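PDB 5K0W: class B carbapenemase GOB-18 from Elizabethkingia meningoseptica, which hydrolyses beta-lactam antibiotics, carbapenems included, as a dizinc metallo-beta-lactamase of subclass B3. Local coordinates for residues Y35-I40 and K78-K83; G163-T168 and F184-E189. One frame throughout, in Å; residues are numbered along the deposited sequence.

The two contacts lie in the two halves of the alpha-beta/beta-alpha sandwich of the metallo-beta-lactamase fold, their centres about 20 Å apart. Contact 1 holds the approach to strand 38-41, an outermost strand of the larger sheet, against helix 73-83. Contact 2 brings together the opening and closing ends of the hairpin 165-171/180-187 in the smaller sheet by side-chain packing, facing strand 55-59 of the larger one. They meet where Arg-39 of contact 1 reaches the end of contact 2: its NH2 lies 3.6 Å from Glu-189 OE2, a long and weak ion pair. Both sit away from the zinc site, although the hairpin of contact 2 carries the zinc ligand His-175 in its connecting loop.

Contact 1: residues Y35-I40 and K78-K83; sequences YEPFRI and KANIQK. With GOL (glycerol), chain L.
Asn-80 turns its side-chain amide from helix 73-83 toward the backbone of Tyr-35, and Pro-37 packs beside it, so that the loop leading into edge strand 38-41 is laid against the last turns of the helix, away from the zinc site. With CG anti to the carbonyl carbon (chi1 -76°), the amide leans out and brings ND2 to 3.3 Å from Tyr-35 O. This hydrogen bond is weak, bent to 123° at the hydrogen, but ND2 also donates to Val-47 O, linking two separate parts of the chain to the helix. On the acceptor side, OD1 takes a hydrogen bond of 2.8 Å from O2 of a glycerol, probably left from crystallisation. The same glycerol also reaches Tyr-35, whose carbonyl O receives a weak, long bond from its O3; both donors to that oxygen are thus weak. The proline ring supplies the apolar filling: its CG rests 3.7 Å from Asn-80 CA, and its CD 3.7 Å from Lys-83 CD. Lys-83 extends past the ring and crosses the side chain of Glu-36 at about a right angle. What meets there is lysine CE with glutamate OE1; Lys-83 NZ itself stays 4.4 Å from that oxygen, beyond a salt bridge. The chemistry implies a joint that relies mainly on the fit of Pro-37 against Asn-80 and Lys-83, the weak amide bond adding direction, with charge attraction probably contributing only diffusely where Lys-83 is exposed and Glu-36 partly so.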
# COMPACT_ATOMS: atom_id res chain seq x y z
N TYR A 35 16.13 -0.74 4.91
CA TYR A 35 16.31 0.49 4.15
C TYR A 35 16.19 1.65 5.12
O TYR A 35 15.27 1.69 5.94
CB TYR A 35 15.29 0.61 3.01
CG TYR A 35 15.59 1.75 2.06
CD1 TYR A 35 16.49 1.58 1.01
CD2 TYR A 35 14.97 2.98 2.19
CE1 TYR A 35 16.78 2.63 0.14
CE2 TYR A 35 15.25 4.03 1.32
CZ TYR A 35 16.16 3.84 0.29
OH TYR A 35 16.45 4.86 -0.58
N GLU A 36 17.13 2.59 5.04
CA GLU A 36 17.21 3.78 5.87
C GLU A 36 16.01 4.72 5.64
O GLU A 36 15.80 5.16 4.51
CB GLU A 36 18.53 4.50 5.54
CG GLU A 36 19.20 5.13 6.74
CD GLU A 36 19.13 6.64 6.72
OE1 GLU A 36 18.53 7.22 7.65
OE2 GLU A 36 19.65 7.25 5.76
N PRO A 37 15.21 5.04 6.69
CA PRO A 37 14.06 5.93 6.48
C PRO A 37 14.43 7.35 6.01
O PRO A 37 15.51 7.84 6.33
CB PRO A 37 13.37 5.94 7.84
CG PRO A 37 14.45 5.65 8.82
CD PRO A 37 15.30 4.63 8.11
N PHE A 38 13.53 7.99 5.23
CA PHE A 38 13.72 9.34 4.72
C PHE A 38 12.41 10.13 4.61
O PHE A 38 11.32 9.55 4.63
CB PHE A 38 14.49 9.33 3.38
CG PHE A 38 13.74 8.89 2.14
CD1 PHE A 38 13.54 7.54 1.87
CD2 PHE A 38 13.24 9.82 1.24
CE1 PHE A 38 12.85 7.13 0.71
CE2 PHE A 38 12.53 9.42 0.10
CZ PHE A 38 12.33 8.08 -0.15
N ARG A 39 12.52 11.45 4.47
CA ARG A 39 11.39 12.36 4.29
C ARG A 39 11.07 12.45 2.81
O ARG A 39 11.94 12.82 2.01
CB ARG A 39 11.74 13.73 4.85
CG ARG A 39 10.56 14.69 4.95
CD ARG A 39 11.00 15.92 5.69
NE ARG A 39 10.01 16.99 5.63
CZ ARG A 39 10.31 18.28 5.58
NH1 ARG A 39 11.59 18.68 5.58
NH2 ARG A 39 9.35 19.19 5.52
N ILE A 40 9.84 12.08 2.41
CA ILE A 40 9.44 12.15 1.00
C ILE A 40 9.12 13.61 0.65
O ILE A 40 9.86 14.24 -0.11
CB ILE A 40 8.30 11.14 0.64
CG1 ILE A 40 8.78 9.71 0.87
CG2 ILE A 40 7.81 11.33 -0.81
CD1 ILE A 40 7.69 8.73 1.21
N LYS A 78 9.40 -0.34 13.03
CA LYS A 78 9.47 0.23 14.38
C LYS A 78 10.79 0.98 14.57
O LYS A 78 10.77 2.10 15.05
CB LYS A 78 9.30 -0.87 15.43
CG LYS A 78 8.02 -0.69 16.24
CD LYS A 78 7.55 -1.98 16.87
CE LYS A 78 8.41 -2.51 17.99
NZ LYS A 78 8.18 -3.97 18.20
N ALA A 79 11.90 0.39 14.10
CA ALA A 79 13.25 0.95 14.18
C ALA A 79 13.39 2.18 13.29
O ALA A 79 14.02 3.16 13.71
CB ALA A 79 14.28 -0.10 13.78
N ASN A 80 12.81 2.13 12.07
CA ASN A 80 12.81 3.22 11.09
C ASN A 80 12.04 4.42 11.64
O ASN A 80 12.53 5.55 11.53
CB ASN A 80 12.22 2.76 9.75
CG ASN A 80 13.12 1.88 8.89
OD1 ASN A 80 14.31 1.70 9.16
ND2 ASN A 80 12.57 1.34 7.81
N ILE A 81 10.87 4.18 12.28
CA ILE A 81 10.05 5.23 12.89
C ILE A 81 10.86 5.97 13.96
O ILE A 81 10.92 7.20 13.92
CB ILE A 81 8.67 4.72 13.38
CG1 ILE A 81 7.79 4.30 12.16
CG2 ILE A 81 7.96 5.80 14.23
CD1 ILE A 81 6.49 3.53 12.45
N GLN A 82 11.55 5.20 14.86
CA GLN A 82 12.43 5.73 15.91
C GLN A 82 13.58 6.57 15.31
O GLN A 82 13.79 7.70 15.76
CB GLN A 82 12.98 4.58 16.76
CG GLN A 82 13.43 5.01 18.16
CD GLN A 82 13.60 3.86 19.13
OE1 GLN A 82 14.71 3.38 19.39
NE2 GLN A 82 12.51 3.41 19.74
N LYS A 83 14.28 6.05 14.27
CA LYS A 83 15.38 6.71 13.56
C LYS A 83 15.05 8.14 13.09
O LYS A 83 15.91 9.02 13.14
CB LYS A 83 15.83 5.83 12.38
CG LYS A 83 17.20 6.18 11.83
CD LYS A 83 17.68 5.11 10.88
CE LYS A 83 19.07 5.36 10.32
NZ LYS A 83 20.13 5.44 11.37
C1 GOL L . 18.45 1.44 11.20
O1 GOL L . 18.37 2.31 12.32
C2 GOL L . 17.19 1.50 10.37
O2 GOL L . 16.33 0.39 10.68
C3 GOL L . 17.47 1.55 8.88
O3 GOL L . 17.43 0.27 8.28

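Contact 2: residues G163-T168 and F184-E189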
# COMPACT_ATOMS: atom_id res chain seq x y z
N GLY A 163 -5.73 15.55 12.56
CA GLY A 163 -5.12 16.88 12.51
C GLY A 163 -5.62 17.64 11.30
O GLY A 163 -6.78 17.50 10.92
N ASN A 164 -4.72 18.39 10.64
CA ASN A 164 -5.04 19.17 9.43
C ASN A 164 -5.00 18.29 8.18
O ASN A 164 -5.56 18.67 7.14
CB ASN A 164 -4.10 20.36 9.27
CG ASN A 164 -3.90 21.19 10.51
OD1 ASN A 164 -2.79 21.32 11.01
ND2 ASN A 164 -4.97 21.80 11.01
N ILE A 165 -4.34 17.12 8.28
CA ILE A 165 -4.20 16.11 7.23
C ILE A 165 -5.55 15.46 6.93
O ILE A 165 -6.27 15.07 7.86
CB ILE A 165 -3.11 15.07 7.65
CG1 ILE A 165 -1.68 15.56 7.32
CG2 ILE A 165 -3.37 13.65 7.13
CD1 ILE A 165 -1.21 15.49 5.79
N THR A 166 -5.90 15.36 5.63
CA THR A 166 -7.11 14.71 5.12
C THR A 166 -6.70 13.80 3.96
O THR A 166 -6.14 14.28 2.97
CB THR A 166 -8.19 15.71 4.69
OG1 THR A 166 -8.43 16.65 5.74
CG2 THR A 166 -9.51 15.02 4.30
N LEU A 167 -6.97 12.49 4.09
CA LEU A 167 -6.67 11.52 3.06
C LEU A 167 -7.96 11.07 2.41
O LEU A 167 -8.98 10.89 3.09
CB LEU A 167 -5.97 10.30 3.68
CG LEU A 167 -4.47 10.22 3.50
CD1 LEU A 167 -3.77 11.14 4.45
CD2 LEU A 167 -3.99 8.84 3.80
N THR A 168 -7.94 10.88 1.10
CA THR A 168 -9.10 10.40 0.36
C THR A 168 -8.74 9.03 -0.17
O THR A 168 -7.69 8.87 -0.79
CB THR A 168 -9.50 11.38 -0.78
OG1 THR A 168 -9.79 12.65 -0.22
CG2 THR A 168 -10.71 10.91 -1.57
N PHE A 184 -3.73 12.98 -0.90
CA PHE A 184 -3.75 14.00 0.14
C PHE A 184 -2.78 15.13 -0.16
O PHE A 184 -1.87 14.98 -0.98
CB PHE A 184 -3.45 13.38 1.52
CG PHE A 184 -2.03 12.90 1.68
CD1 PHE A 184 -1.63 11.66 1.20
CD2 PHE A 184 -1.08 13.70 2.32
CE1 PHE A 184 -0.31 11.23 1.33
CE2 PHE A 184 0.24 13.28 2.45
CZ PHE A 184 0.62 12.04 1.96
N GLU A 185 -2.95 16.24 0.53
CA GLU A 185 -2.05 17.37 0.43
C GLU A 185 -1.20 17.38 1.69
O GLU A 185 -1.65 16.99 2.76
CB GLU A 185 -2.83 18.69 0.31
CG GLU A 185 -2.09 19.78 -0.46
CD GLU A 185 -2.57 20.06 -1.88
OE1 GLU A 185 -3.23 19.18 -2.49
OE2 GLU A 185 -2.28 21.17 -2.39
N THR A 186 0.05 17.80 1.54
CA THR A 186 1.01 17.97 2.63
C THR A 186 1.87 19.18 2.32
O THR A 186 1.97 19.58 1.15
CB THR A 186 1.80 16.71 2.97
OG1 THR A 186 2.53 16.96 4.17
CG2 THR A 186 2.74 16.27 1.85
N LYS A 187 2.47 19.79 3.33
CA LYS A 187 3.27 20.98 3.09
C LYS A 187 4.58 21.04 3.84
O LYS A 187 4.71 20.52 4.96
CB LYS A 187 2.43 22.26 3.30
CG LYS A 187 2.06 22.55 4.76
CD LYS A 187 0.70 23.24 4.93
CE LYS A 187 -0.36 22.36 5.60
NZ LYS A 187 -0.80 21.20 4.75
N ASP A 188 5.55 21.68 3.21
CA ASP A 188 6.82 21.97 3.85
C ASP A 188 6.88 23.50 3.97
O ASP A 188 5.87 24.18 3.78
CB ASP A 188 8.03 21.33 3.13
CG ASP A 188 8.26 21.69 1.67
OD1 ASP A 188 7.64 22.66 1.18
OD2 ASP A 188 9.10 21.01 1.01
N GLU A 189 8.04 24.04 4.31
CA GLU A 189 8.30 25.47 4.47
C GLU A 189 8.15 26.23 3.14
O GLU A 189 7.72 27.38 3.14
CB GLU A 189 9.71 25.69 5.10
CG GLU A 189 10.76 24.62 4.78
CD GLU A 189 10.68 23.24 5.44
OE1 GLU A 189 10.26 23.15 6.62
OE2 GLU A 189 11.00 22.24 4.75
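Phe-184 lays its side chain alongside that of Leu-167, the two pointing the same way, while Ile-165 reaches obliquely toward the ring from two residues earlier, at the start of its strand. The phenylalanine CG sits between its backbone N and carbonyl carbon (chi1 70°), which tips the ring partly along its own strand and away from the partner segment, leaving CD2 on the side where Ile-165 CD1 arrives. Leu-167 CD1 lies 3.7 Å from Phe-184 CB and reaches the root of the ring as well. Ile-165 follows another route. Its CG1 is anti to the carbonyl carbon, and a bend at chi2 (-76°) carries CD1 across to 3.9 Å from Phe-184 CD2, where it also meets the carbonyl O of Glu-185. That reach matters because the strands diverge: their axes make 150°, and the CA atoms are 4.8 Å apart at Leu-167 and Phe-184 but 7.2 Å apart at Ile-165 and Thr-186. The two segments share no hydrogen bond; the hairpin's own ladder resumes at Thr-168 with Ile-183, and the outer sides bond to Ile-160, Val-195 and Tyr-193, while Thr-186 OG1 is paired with Asn-43 N. Ile-57 of strand 55-59 in the other sheet touches Ile-165, Leu-167 and Phe-184 alike. Cohesion at this splayed end of the hairpin therefore rests on dispersion and burial of apolar surface, with the three side chains forming part of the hydrophobic interior of the sandwich.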